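Local coordinates for protein putative NADH dehydrogenase/NAD(P)H nitroreductase (Parabacteroides distasonis, PDB 3M5K) that binds flavin mononucleotide and, as a member of the nitroreductase family, probably acts as a flavin-dependent oxidoreductase, at residues 18-26 with 72-80; 113-122 with 142-152. All coordinates share one frame; numbering follows the deposited sequence.

Interaction 1: 18-26 with 72-80; sequences VRKYKDRPV and RMLKETRQA. With FMN (flavin mononucleotide), chain C.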
loop_
_atom_site.group_PDB
_atom_site.type_symbol
_atom_site.label_atom_id
_atom_site.label_comp_id
_atom_site.label_asym_id
_atom_site.label_seq_id
_atom_site.Cartn_x
_atom_site.Cartn_y
_atom_site.Cartn_z
ATOM N N VAL A 18 3.770 -7.460 13.863
ATOM C CA VAL A 18 3.563 -8.117 15.147
ATOM C C VAL A 18 3.167 -9.551 14.859
ATOM O O VAL A 18 2.202 -9.818 14.109
ATOM C CB VAL A 18 2.507 -7.372 16.010
ATOM C CG1 VAL A 18 2.219 -8.149 17.334
ATOM C CG2 VAL A 18 2.941 -5.931 16.256
ATOM N N ARG A 19 3.931 -10.480 15.431
ATOM C CA ARG A 19 3.778 -11.920 15.182
ATOM C C ARG A 19 3.398 -12.756 16.432
ATOM O O ARG A 19 3.299 -13.986 16.333
ATOM C CB ARG A 19 5.059 -12.450 14.571
ATOM C CG ARG A 19 5.440 -11.747 13.230
ATOM C CD ARG A 19 6.627 -12.410 12.554
ATOM N NE ARG A 19 6.953 -11.818 11.263
ATOM C CZ ARG A 19 7.678 -10.712 11.110
ATOM N NH1 ARG A 19 8.145 -10.044 12.166
ATOM N NH2 ARG A 19 7.910 -10.239 9.901
ATOM N N LYS A 20 3.183 -12.086 17.568
ATOM C CA LYS A 20 2.782 -12.752 18.845
ATOM C C LYS A 20 1.649 -11.980 19.475
ATOM O O LYS A 20 1.722 -10.765 19.600
ATOM C CB LYS A 20 3.949 -12.825 19.837
ATOM C CG LYS A 20 5.163 -13.627 19.359
ATOM C CD LYS A 20 6.397 -13.426 20.299
ATOM N N TYR A 21 0.585 -12.685 19.855
ATOM C CA TYR A 21 -0.663 -12.057 20.277
ATOM C C TYR A 21 -1.129 -12.585 21.653
ATOM O O TYR A 21 -0.797 -13.716 22.049
ATOM C CB TYR A 21 -1.763 -12.298 19.225
ATOM C CG TYR A 21 -1.221 -12.144 17.815
ATOM C CD1 TYR A 21 -0.912 -10.874 17.291
ATOM C CD2 TYR A 21 -0.963 -13.259 17.028
ATOM C CE1 TYR A 21 -0.374 -10.741 15.996
ATOM C CE2 TYR A 21 -0.417 -13.147 15.748
ATOM C CZ TYR A 21 -0.125 -11.874 15.230
ATOM O OH TYR A 21 0.442 -11.815 13.965
ATOM N N LYS A 22 -1.896 -11.757 22.354
ATOM C CA LYS A 22 -2.649 -12.208 23.516
ATOM C C LYS A 22 -3.702 -13.189 23.069
ATOM O O LYS A 22 -4.099 -13.217 21.911
ATOM C CB LYS A 22 -3.312 -11.026 24.206
ATOM C CG LYS A 22 -2.306 -10.094 24.787
ATOM C CD LYS A 22 -2.966 -9.009 25.576
ATOM C CE LYS A 22 -1.931 -8.046 26.161
ATOM N NZ LYS A 22 -0.806 -8.760 26.858
ATOM N N ASP A 23 -4.191 -13.993 23.996
ATOM C CA ASP A 23 -5.131 -15.022 23.625
ATOM C C ASP A 23 -6.473 -14.487 23.166
ATOM O O ASP A 23 -7.144 -15.138 22.351
ATOM C CB ASP A 23 -5.329 -16.035 24.768
ATOM C CG ASP A 23 -6.424 -17.049 24.461
ATOM O OD1 ASP A 23 -6.185 -17.988 23.676
ATOM O OD2 ASP A 23 -7.538 -16.891 25.004
ATOM N N ARG A 24 -6.863 -13.313 23.654
ATOM C CA ARG A 24 -8.227 -12.834 23.452
ATOM C C ARG A 24 -8.558 -12.465 22.003
ATOM O O ARG A 24 -7.713 -11.924 21.295
ATOM C CB ARG A 24 -8.535 -11.651 24.375
ATOM C CG ARG A 24 -7.740 -10.366 24.149
ATOM C CD ARG A 24 -8.446 -9.205 24.866
ATOM N NE ARG A 24 -7.703 -7.943 24.837
ATOM C CZ ARG A 24 -6.627 -7.673 25.573
ATOM N NH1 ARG A 24 -6.126 -8.580 26.405
ATOM N NH2 ARG A 24 -6.035 -6.489 25.462
ATOM N N PRO A 25 -9.798 -12.756 21.563
ATOM C CA PRO A 25 -10.204 -12.376 20.201
ATOM C C PRO A 25 -10.338 -10.865 20.024
ATOM O O PRO A 25 -10.482 -10.111 20.995
ATOM C CB PRO A 25 -11.572 -13.048 20.021
ATOM C CG PRO A 25 -12.098 -13.234 21.396
ATOM C CD PRO A 25 -10.888 -13.444 22.289
ATOM N N VAL A 26 -10.256 -10.435 18.774
ATOM C CA VAL A 26 -10.441 -9.040 18.434
ATOM C C VAL A 26 -11.929 -8.837 18.197
ATOM O O VAL A 26 -12.573 -9.643 17.529
ATOM C CB VAL A 26 -9.573 -8.640 17.199
ATOM C CG1 VAL A 26 -9.909 -7.211 16.731
ATOM C CG2 VAL A 26 -8.060 -8.820 17.534
ATOM N N ARG A 72 3.618 -19.324 10.435
ATOM C CA ARG A 72 3.314 -20.323 11.472
ATOM C C ARG A 72 2.504 -19.729 12.631
ATOM O O ARG A 72 1.826 -20.467 13.362
ATOM C CB ARG A 72 4.599 -20.985 12.024
ATOM C CG ARG A 72 5.496 -21.640 11.017
ATOM C CD ARG A 72 4.880 -22.820 10.320
ATOM N NE ARG A 72 5.924 -23.560 9.612
ATOM C CZ ARG A 72 5.739 -24.347 8.548
ATOM N NH1 ARG A 72 4.544 -24.512 8.006
ATOM N NH2 ARG A 72 6.786 -24.958 7.996
HETATM N N MSE A 73 2.571 -18.405 12.774
HETATM C CA MSE A 73 1.831 -17.665 13.807
HETATM C C MSE A 73 0.307 -17.751 13.670
HETATM O O MSE A 73 -0.426 -17.443 14.621
HETATM C CB MSE A 73 2.294 -16.196 13.866
HETATM C CG MSE A 73 1.645 -15.233 12.864
HETATM SE SE MSE A 73 2.235 -15.604 11.066
HETATM C CE MSE A 73 4.002 -14.795 11.204
ATOM N N LEU A 74 -0.173 -18.191 12.509
ATOM C CA LEU A 74 -1.608 -18.437 12.306
ATOM C C LEU A 74 -2.168 -19.421 13.359
ATOM O O LEU A 74 -3.344 -19.378 13.693
ATOM C CB LEU A 74 -1.901 -18.963 10.897
ATOM C CG LEU A 74 -1.839 -17.891 9.807
ATOM C CD1 LEU A 74 -1.843 -18.533 8.411
ATOM C CD2 LEU A 74 -2.985 -16.894 9.976
ATOM N N LYS A 75 -1.309 -20.309 13.859
ATOM C CA LYS A 75 -1.708 -21.258 14.920
ATOM C C LYS A 75 -1.974 -20.561 16.243
ATOM O O LYS A 75 -2.681 -21.111 17.098
ATOM C CB LYS A 75 -0.627 -22.322 15.115
ATOM C CG LYS A 75 -1.190 -23.705 15.043
ATOM C CD LYS A 75 -0.123 -24.767 14.912
ATOM C CE LYS A 75 -0.598 -25.895 13.994
ATOM N NZ LYS A 75 0.453 -26.944 13.926
ATOM N N GLU A 76 -1.415 -19.358 16.400
ATOM C CA GLU A 76 -1.452 -18.601 17.639
ATOM C C GLU A 76 -2.336 -17.353 17.599
ATOM O O GLU A 76 -2.184 -16.468 18.429
ATOM C CB GLU A 76 -0.026 -18.190 18.038
ATOM C CG GLU A 76 0.996 -19.336 17.990
ATOM C CD GLU A 76 0.597 -20.539 18.852
ATOM O OE1 GLU A 76 -0.162 -20.363 19.844
ATOM O OE2 GLU A 76 1.044 -21.675 18.533
ATOM N N THR A 77 -3.267 -17.291 16.647
ATOM C CA THR A 77 -4.259 -16.231 16.644
ATOM C C THR A 77 -5.638 -16.804 16.443
ATOM O O THR A 77 -5.771 -17.909 15.941
ATOM C CB THR A 77 -3.964 -15.183 15.519
ATOM O OG1 THR A 77 -4.964 -14.155 15.560
ATOM C CG2 THR A 77 -3.905 -15.846 14.119
ATOM N N ARG A 78 -6.659 -16.040 16.830
ATOM C CA ARG A 78 -8.034 -16.453 16.637
ATOM C C ARG A 78 -8.610 -15.869 15.359
ATOM O O ARG A 78 -9.711 -16.229 14.960
ATOM C CB ARG A 78 -8.892 -16.037 17.838
ATOM C CG ARG A 78 -8.507 -16.732 19.145
ATOM C CD ARG A 78 -9.415 -16.320 20.274
ATOM N NE ARG A 78 -9.098 -17.056 21.504
ATOM C CZ ARG A 78 -9.454 -18.321 21.753
ATOM N NH1 ARG A 78 -10.178 -19.030 20.884
ATOM N NH2 ARG A 78 -9.100 -18.888 22.904
ATOM N N GLN A 79 -7.884 -14.951 14.719
ATOM C CA GLN A 79 -8.404 -14.308 13.521
ATOM C C GLN A 79 -7.298 -13.812 12.582
ATOM O O GLN A 79 -6.229 -13.342 13.010
ATOM C CB GLN A 79 -9.364 -13.143 13.860
ATOM C CG GLN A 79 -8.731 -12.019 14.697
ATOM C CD GLN A 79 -8.685 -12.344 16.172
ATOM O OE1 GLN A 79 -9.728 -12.619 16.761
ATOM N NE2 GLN A 79 -7.497 -12.308 16.782
ATOM N N ALA A 80 -7.591 -13.935 11.295
ATOM C CA ALA A 80 -6.734 -13.416 10.235
ATOM C C ALA A 80 -7.619 -12.898 9.118
ATOM O O ALA A 80 -8.733 -13.385 8.904
ATOM C CB ALA A 80 -5.800 -14.510 9.712
HETATM N N1 FMN C . 6.446 -11.487 7.379
HETATM C C2 FMN C . 6.325 -12.826 7.726
HETATM O O2 FMN C . 6.458 -13.203 8.897
HETATM N N3 FMN C . 6.040 -13.763 6.758
HETATM C C4 FMN C . 5.904 -13.447 5.424
HETATM O O4 FMN C . 5.644 -14.348 4.642
HETATM C C4A FMN C . 6.039 -12.100 5.043
HETATM N N5 FMN C . 5.943 -11.717 3.701
HETATM C C5A FMN C . 5.878 -10.358 3.407
HETATM C C6 FMN C . 5.578 -9.983 2.100
HETATM C C7 FMN C . 5.444 -8.640 1.733
HETATM C C7M FMN C . 5.090 -8.400 0.258
HETATM C C8 FMN C . 5.610 -7.615 2.730
HETATM C C8M FMN C . 5.478 -6.126 2.464
HETATM C C9 FMN C . 5.918 -7.993 4.024
HETATM C C9A FMN C . 6.061 -9.375 4.400
HETATM N N10 FMN C . 6.405 -9.786 5.719
HETATM C C10 FMN C . 6.308 -11.129 6.049
HETATM C "C1'" FMN C . 6.716 -8.820 6.834
HETATM C "C2'" FMN C . 8.159 -8.320 6.675
HETATM O "O2'" FMN C . 9.082 -9.273 7.188
HETATM C "C3'" FMN C . 8.351 -6.971 7.390
HETATM O "O3'" FMN C . 7.499 -5.973 6.848
HETATM C "C4'" FMN C . 9.804 -6.511 7.407
HETATM O "O4'" FMN C . 10.633 -7.413 8.158
HETATM C "C5'" FMN C . 9.899 -5.093 7.969
HETATM O "O5'" FMN C . 9.470 -5.056 9.320
HETATM P P FMN C . 8.258 -4.130 9.843
HETATM O O1P FMN C . 8.641 -2.687 9.544
HETATM O O2P FMN C . 6.934 -4.541 9.190
HETATM O O3P FMN C . 8.139 -4.389 11.318
HETATM O O HOH W 1 0.594 -15.532 19.692
HETATM O O HOH W 2 -6.748 -13.964 19.221
#

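Interaction 2: 113-122 with 142-152; sequences GLGAVWTAVY and MPLNVIPVGYP. With FMN (flavin mononucleotide), chain C.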
loop_
_atom_site.group_PDB
_atom_site.type_symbol
_atom_site.label_atom_id
_atom_site.label_comp_id
_atom_site.label_asym_id
_atom_site.label_seq_id
_atom_site.Cartn_x
_atom_site.Cartn_y
_atom_site.Cartn_z
ATOM N N GLY A 113 -4.525 -0.067 18.495
ATOM C CA GLY A 113 -3.789 -0.859 19.480
ATOM C C GLY A 113 -3.676 -2.330 19.147
ATOM O O GLY A 113 -3.386 -3.128 20.027
ATOM N N LEU A 114 -3.909 -2.695 17.884
ATOM C CA LEU A 114 -3.756 -4.060 17.459
ATOM C C LEU A 114 -2.379 -4.303 16.845
ATOM O O LEU A 114 -1.646 -3.367 16.495
ATOM C CB LEU A 114 -4.857 -4.432 16.461
ATOM C CG LEU A 114 -6.317 -4.342 16.930
ATOM C CD1 LEU A 114 -7.245 -4.560 15.759
ATOM C CD2 LEU A 114 -6.593 -5.354 18.046
ATOM N N GLY A 115 -2.036 -5.580 16.745
ATOM C CA GLY A 115 -0.848 -6.028 16.060
ATOM C C GLY A 115 -1.294 -6.838 14.854
ATOM O O GLY A 115 -2.323 -7.503 14.896
ATOM N N ALA A 116 -0.500 -6.734 13.787
ATOM C CA ALA A 116 -0.721 -7.436 12.538
ATOM C C ALA A 116 0.592 -7.588 11.777
ATOM O O ALA A 116 1.604 -6.857 12.033
ATOM C CB ALA A 116 -1.809 -6.663 11.667
ATOM N N VAL A 117 0.590 -8.535 10.843
ATOM C CA VAL A 117 1.729 -8.779 9.981
ATOM C C VAL A 117 1.239 -9.233 8.625
ATOM O O VAL A 117 0.327 -10.058 8.515
ATOM C CB VAL A 117 2.731 -9.837 10.548
ATOM C CG1 VAL A 117 2.015 -11.200 10.813
ATOM C CG2 VAL A 117 3.986 -9.971 9.604
ATOM N N TRP A 118 1.821 -8.642 7.590
ATOM C CA TRP A 118 1.569 -9.038 6.204
ATOM C C TRP A 118 2.407 -10.293 5.907
ATOM O O TRP A 118 3.636 -10.228 5.938
ATOM C CB TRP A 118 1.981 -7.879 5.311
ATOM C CG TRP A 118 1.900 -8.062 3.825
ATOM C CD1 TRP A 118 2.132 -9.208 3.084
ATOM C CD2 TRP A 118 1.673 -7.014 2.883
ATOM N NE1 TRP A 118 2.012 -8.924 1.750
ATOM C CE2 TRP A 118 1.732 -7.583 1.601
ATOM C CE3 TRP A 118 1.418 -5.635 3.015
ATOM C CZ2 TRP A 118 1.538 -6.817 0.431
ATOM C CZ3 TRP A 118 1.234 -4.871 1.840
ATOM C CH2 TRP A 118 1.304 -5.474 0.586
ATOM N N THR A 119 1.751 -11.421 5.657
ATOM C CA THR A 119 2.456 -12.645 5.235
ATOM C C THR A 119 2.098 -12.929 3.790
ATOM O O THR A 119 0.923 -12.955 3.420
ATOM C CB THR A 119 2.233 -13.876 6.163
ATOM O OG1 THR A 119 0.932 -14.453 5.974
ATOM C CG2 THR A 119 2.440 -13.455 7.666
ATOM N N ALA A 120 3.119 -13.147 2.980
ATOM C CA ALA A 120 2.922 -13.245 1.536
ATOM C C ALA A 120 2.215 -14.525 1.131
ATOM O O ALA A 120 2.459 -15.582 1.719
ATOM C CB ALA A 120 4.265 -13.148 0.797
ATOM N N VAL A 121 1.355 -14.434 0.114
ATOM C CA VAL A 121 0.830 -15.610 -0.570
ATOM C C VAL A 121 1.294 -15.553 -2.035
ATOM O O VAL A 121 2.320 -16.135 -2.404
ATOM C CB VAL A 121 -0.702 -15.752 -0.351
ATOM C CG1 VAL A 121 -1.241 -16.960 -1.081
ATOM C CG2 VAL A 121 -1.022 -15.819 1.153
ATOM N N TYR A 122 0.613 -14.752 -2.851
ATOM C CA TYR A 122 1.136 -14.323 -4.124
ATOM C C TYR A 122 2.523 -13.674 -3.903
ATOM O O TYR A 122 2.713 -12.947 -2.905
ATOM C CB TYR A 122 0.158 -13.295 -4.764
ATOM C CG TYR A 122 0.647 -12.653 -6.050
ATOM C CD1 TYR A 122 0.282 -13.169 -7.291
ATOM C CD2 TYR A 122 1.419 -11.488 -6.026
ATOM C CE1 TYR A 122 0.692 -12.556 -8.484
ATOM C CE2 TYR A 122 1.820 -10.884 -7.178
ATOM C CZ TYR A 122 1.467 -11.414 -8.411
ATOM O OH TYR A 122 1.903 -10.797 -9.567
HETATM N N MSE A 142 -7.419 -14.111 -6.583
HETATM C CA MSE A 142 -6.020 -14.383 -6.197
HETATM C C MSE A 142 -5.735 -13.882 -4.792
HETATM O O MSE A 142 -5.859 -12.689 -4.516
HETATM C CB MSE A 142 -5.059 -13.692 -7.163
HETATM C CG MSE A 142 -3.582 -13.862 -6.825
HETATM SE SE MSE A 142 -3.020 -15.727 -6.740
HETATM C CE MSE A 142 -3.744 -16.214 -8.515
ATOM N N PRO A 143 -5.322 -14.783 -3.889
ATOM C CA PRO A 143 -4.912 -14.292 -2.574
ATOM C C PRO A 143 -3.537 -13.596 -2.560
ATOM O O PRO A 143 -2.530 -14.172 -3.010
ATOM C CB PRO A 143 -4.889 -15.559 -1.714
ATOM C CG PRO A 143 -4.548 -16.670 -2.726
ATOM C CD PRO A 143 -5.251 -16.276 -3.981
ATOM N N LEU A 144 -3.524 -12.343 -2.073
ATOM C CA LEU A 144 -2.294 -11.563 -2.021
ATOM C C LEU A 144 -1.486 -11.963 -0.779
ATOM O O LEU A 144 -0.271 -12.113 -0.831
ATOM C CB LEU A 144 -2.565 -10.048 -1.958
ATOM C CG LEU A 144 -1.285 -9.176 -1.896
ATOM C CD1 LEU A 144 -0.345 -9.435 -3.125
ATOM C CD2 LEU A 144 -1.725 -7.679 -1.811
ATOM N N ASN A 145 -2.186 -12.077 0.335
ATOM C CA ASN A 145 -1.538 -12.240 1.650
ATOM C C ASN A 145 -2.464 -12.881 2.668
ATOM O O ASN A 145 -3.651 -13.000 2.433
ATOM C CB ASN A 145 -0.992 -10.884 2.158
ATOM C CG ASN A 145 -2.043 -9.781 2.184
ATOM O OD1 ASN A 145 -3.229 -10.032 2.424
ATOM N ND2 ASN A 145 -1.617 -8.545 1.902
ATOM N N VAL A 146 -1.894 -13.308 3.796
ATOM C CA VAL A 146 -2.657 -13.574 4.997
ATOM C C VAL A 146 -2.171 -12.623 6.064
ATOM O O VAL A 146 -0.959 -12.504 6.316
ATOM C CB VAL A 146 -2.529 -15.075 5.498
ATOM C CG1 VAL A 146 -3.456 -15.290 6.737
ATOM C CG2 VAL A 146 -2.804 -16.074 4.340
ATOM N N ILE A 147 -3.102 -11.950 6.712
ATOM C CA ILE A 147 -2.758 -10.958 7.744
ATOM C C ILE A 147 -3.362 -11.411 9.085
ATOM O O ILE A 147 -4.518 -11.146 9.371
ATOM C CB ILE A 147 -3.254 -9.500 7.391
ATOM C CG1 ILE A 147 -2.738 -9.082 5.983
ATOM C CG2 ILE A 147 -2.837 -8.504 8.477
ATOM C CD1 ILE A 147 -3.183 -7.703 5.511
ATOM N N PRO A 148 -2.552 -12.112 9.892
ATOM C CA PRO A 148 -3.015 -12.384 11.248
ATOM C C PRO A 148 -3.135 -11.067 12.003
ATOM O O PRO A 148 -2.349 -10.133 11.780
ATOM C CB PRO A 148 -1.929 -13.269 11.851
ATOM C CG PRO A 148 -0.985 -13.613 10.741
ATOM C CD PRO A 148 -1.210 -12.642 9.622
ATOM N N VAL A 149 -4.125 -10.991 12.867
ATOM C CA VAL A 149 -4.295 -9.837 13.726
ATOM C C VAL A 149 -4.526 -10.332 15.151
ATOM O O VAL A 149 -4.922 -11.482 15.383
ATOM C CB VAL A 149 -5.457 -8.906 13.287
ATOM C CG1 VAL A 149 -5.130 -8.186 11.982
ATOM C CG2 VAL A 149 -6.756 -9.684 13.150
ATOM N N GLY A 150 -4.208 -9.459 16.091
ATOM C CA GLY A 150 -4.452 -9.700 17.515
ATOM C C GLY A 150 -3.927 -8.566 18.382
ATOM O O GLY A 150 -3.263 -7.652 17.897
ATOM N N TYR A 151 -4.247 -8.620 19.676
ATOM C CA TYR A 151 -3.674 -7.708 20.650
ATOM C C TYR A 151 -2.234 -8.132 20.892
ATOM O O TYR A 151 -1.957 -9.309 21.071
ATOM C CB TYR A 151 -4.506 -7.688 21.949
ATOM C CG TYR A 151 -5.782 -6.949 21.784
ATOM C CD1 TYR A 151 -5.796 -5.562 21.812
ATOM C CD2 TYR A 151 -6.965 -7.607 21.525
ATOM C CE1 TYR A 151 -6.976 -4.837 21.632
ATOM C CE2 TYR A 151 -8.155 -6.901 21.345
ATOM C CZ TYR A 151 -8.146 -5.505 21.399
ATOM O OH TYR A 151 -9.310 -4.785 21.221
ATOM N N PRO A 152 -1.297 -7.189 20.809
ATOM C CA PRO A 152 0.103 -7.566 20.962
ATOM C C PRO A 152 0.401 -8.149 22.351
ATOM O O PRO A 152 -0.102 -7.619 23.357
ATOM C CB PRO A 152 0.855 -6.255 20.778
ATOM C CG PRO A 152 -0.092 -5.329 20.164
ATOM C CD PRO A 152 -1.463 -5.755 20.511
HETATM N N1 FMN C . 6.446 -11.487 7.379
HETATM C C2 FMN C . 6.325 -12.826 7.726
HETATM O O2 FMN C . 6.458 -13.203 8.897
HETATM N N3 FMN C . 6.040 -13.763 6.758
HETATM C C4 FMN C . 5.904 -13.447 5.424
HETATM O O4 FMN C . 5.644 -14.348 4.642
HETATM C C4A FMN C . 6.039 -12.100 5.043
HETATM N N5 FMN C . 5.943 -11.717 3.701
HETATM C C5A FMN C . 5.878 -10.358 3.407
HETATM C C6 FMN C . 5.578 -9.983 2.100
HETATM C C7 FMN C . 5.444 -8.640 1.733
HETATM C C7M FMN C . 5.090 -8.400 0.258
HETATM C C8 FMN C . 5.610 -7.615 2.730
HETATM C C8M FMN C . 5.478 -6.126 2.464
HETATM C C9 FMN C . 5.918 -7.993 4.024
HETATM C C9A FMN C . 6.061 -9.375 4.400
HETATM N N10 FMN C . 6.405 -9.786 5.719
HETATM C C10 FMN C . 6.308 -11.129 6.049
HETATM C "C1'" FMN C . 6.716 -8.820 6.834
HETATM C "C2'" FMN C . 8.159 -8.320 6.675
HETATM O "O2'" FMN C . 9.082 -9.273 7.188
HETATM C "C3'" FMN C . 8.351 -6.971 7.390
HETATM O "O3'" FMN C . 7.499 -5.973 6.848
HETATM C "C4'" FMN C . 9.804 -6.511 7.407
HETATM O "O4'" FMN C . 10.633 -7.413 8.158
HETATM C "C5'" FMN C . 9.899 -5.093 7.969
HETATM O "O5'" FMN C . 9.470 -5.056 9.320
HETATM P P FMN C . 8.258 -4.130 9.843
HETATM O O1P FMN C . 8.641 -2.687 9.544
HETATM O O2P FMN C . 6.934 -4.541 9.190
HETATM O O3P FMN C . 8.139 -4.389 11.318
HETATM O O HOH W 3 2.063 -10.539 -0.704
#

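Interaction 1: 18-26 with 72-80
The loop 18-26 runs alongside 72-80 without pairing as a strand, Arg19 opposite Met73 with their CA atoms 6.2 Å apart and Pro25 opposite Arg78 further on. In the FMN-dependent nitroreductase fold this is where the loop between helices 7-14 and 28-39 lies against the 3-10 turn 72-75 and the residues leading into strand 79-86. At the flavin end, the extended Arg19 chain places its guanidinium edge-on to the isoalloxazine: NE donates to FMN O2 at 2.8 Å while NH2 reaches FMN N1 in the guanidinium plane, two nearly straight bonds that fix its rotation. Positive charge here would probably stabilise negative charge on the N1–O2 side of a reduced flavin. In one of its two modelled conformers, selenomethionine Met73 bends at chi2 and chi3 to lay CE against Arg19 CD, near FMN O2. Tyr21 turns its ring edge to the turn, with the Glu76 carbonyl in the ring plane and, in that same conformer, Met73 CG near OH. That hydroxyl donates to Val18 O at 2.7 Å, tying the loop to itself, and a water bridges Tyr21 N to Glu76 O. At the far end Arg78 grips Asp23 twice. Its NE bonds the backbone O, and NH2 forms a salt bridge, with weak hydrogen bonds to both carboxylate oxygens; the two flat groups stand 84° apart. Pro25 lies beside the Arg78 chain. Gln79 NE2 is held by Val149 O, and its OE1 accepts a hydrogen bond from Val26 N at 3.0 Å, a straight N-H that comes from above the amide carbonyl plane.

Interaction 2: 113-122 with 142-152
With CG anti to the backbone N (chi1 176°), the Trp118 indole is laid between Asn145 and the flavin, while chi1 of 75° in Thr119 turns OG1 onto Val146 O. The two segments form an antiparallel beta ladder, interrupted around Val117 and Trp118. Val146 O accepts two hydrogen bonds from Thr119, from N at 3.0 Å and from OG1 at 2.7 Å, on opposite faces of its carbonyl plane. Asn145 ND2, hydrogen-bonded to Ser102 OG, sits 3.5 Å above one indole face, its amide nearly upright to the ring; FMN C8M lies over the other. In the ring plane, NE1 donates to a water that also bonds Leu144 O. Replacing Trp118 by an alanine would probably open a gap beside the flavin dimethylbenzene ring and deprive the water of its indole donor. Ala120 N donates to FMN O4. Near Pro152, Leu114 CD2 makes a CH-pi contact over the centre of the Tyr151 ring, 3.7 Å from its centroid. Strand 115-120 is outermost within this chain's sheet, and strand 141-150 separates it from 79-86; helix 94-111 packs on Trp118 and Leu144, helix 125-135 on Val121 and Pro143, and helix 28-39 on Leu114 and Val149.

Interactions 1 and 2 follow one another along the chain, their centres about 10 Å apart, and join through strand 141-150 and the residues just after it. Thr77 OG1 lies 2.7 Å from Val149 O, and Lys22 N lies 2.8 Å from Tyr151 O, both probable hydrogen bonds; one of the two conformers of Arg24 adds a cation-pi contact with Tyr151. Between them, Tyr21 and Met73 pack on Val117 and Pro148. The two contacts serve different parts of one flavin: 18-26 brings a charged group to its N1–O2 edge, whereas 113-122 supplies backbone and aromatic surface. Ser17, Lys159 and Lys161 add further bonds to FMN, and Ser43 N of the second subunit completes this dimeric pocket.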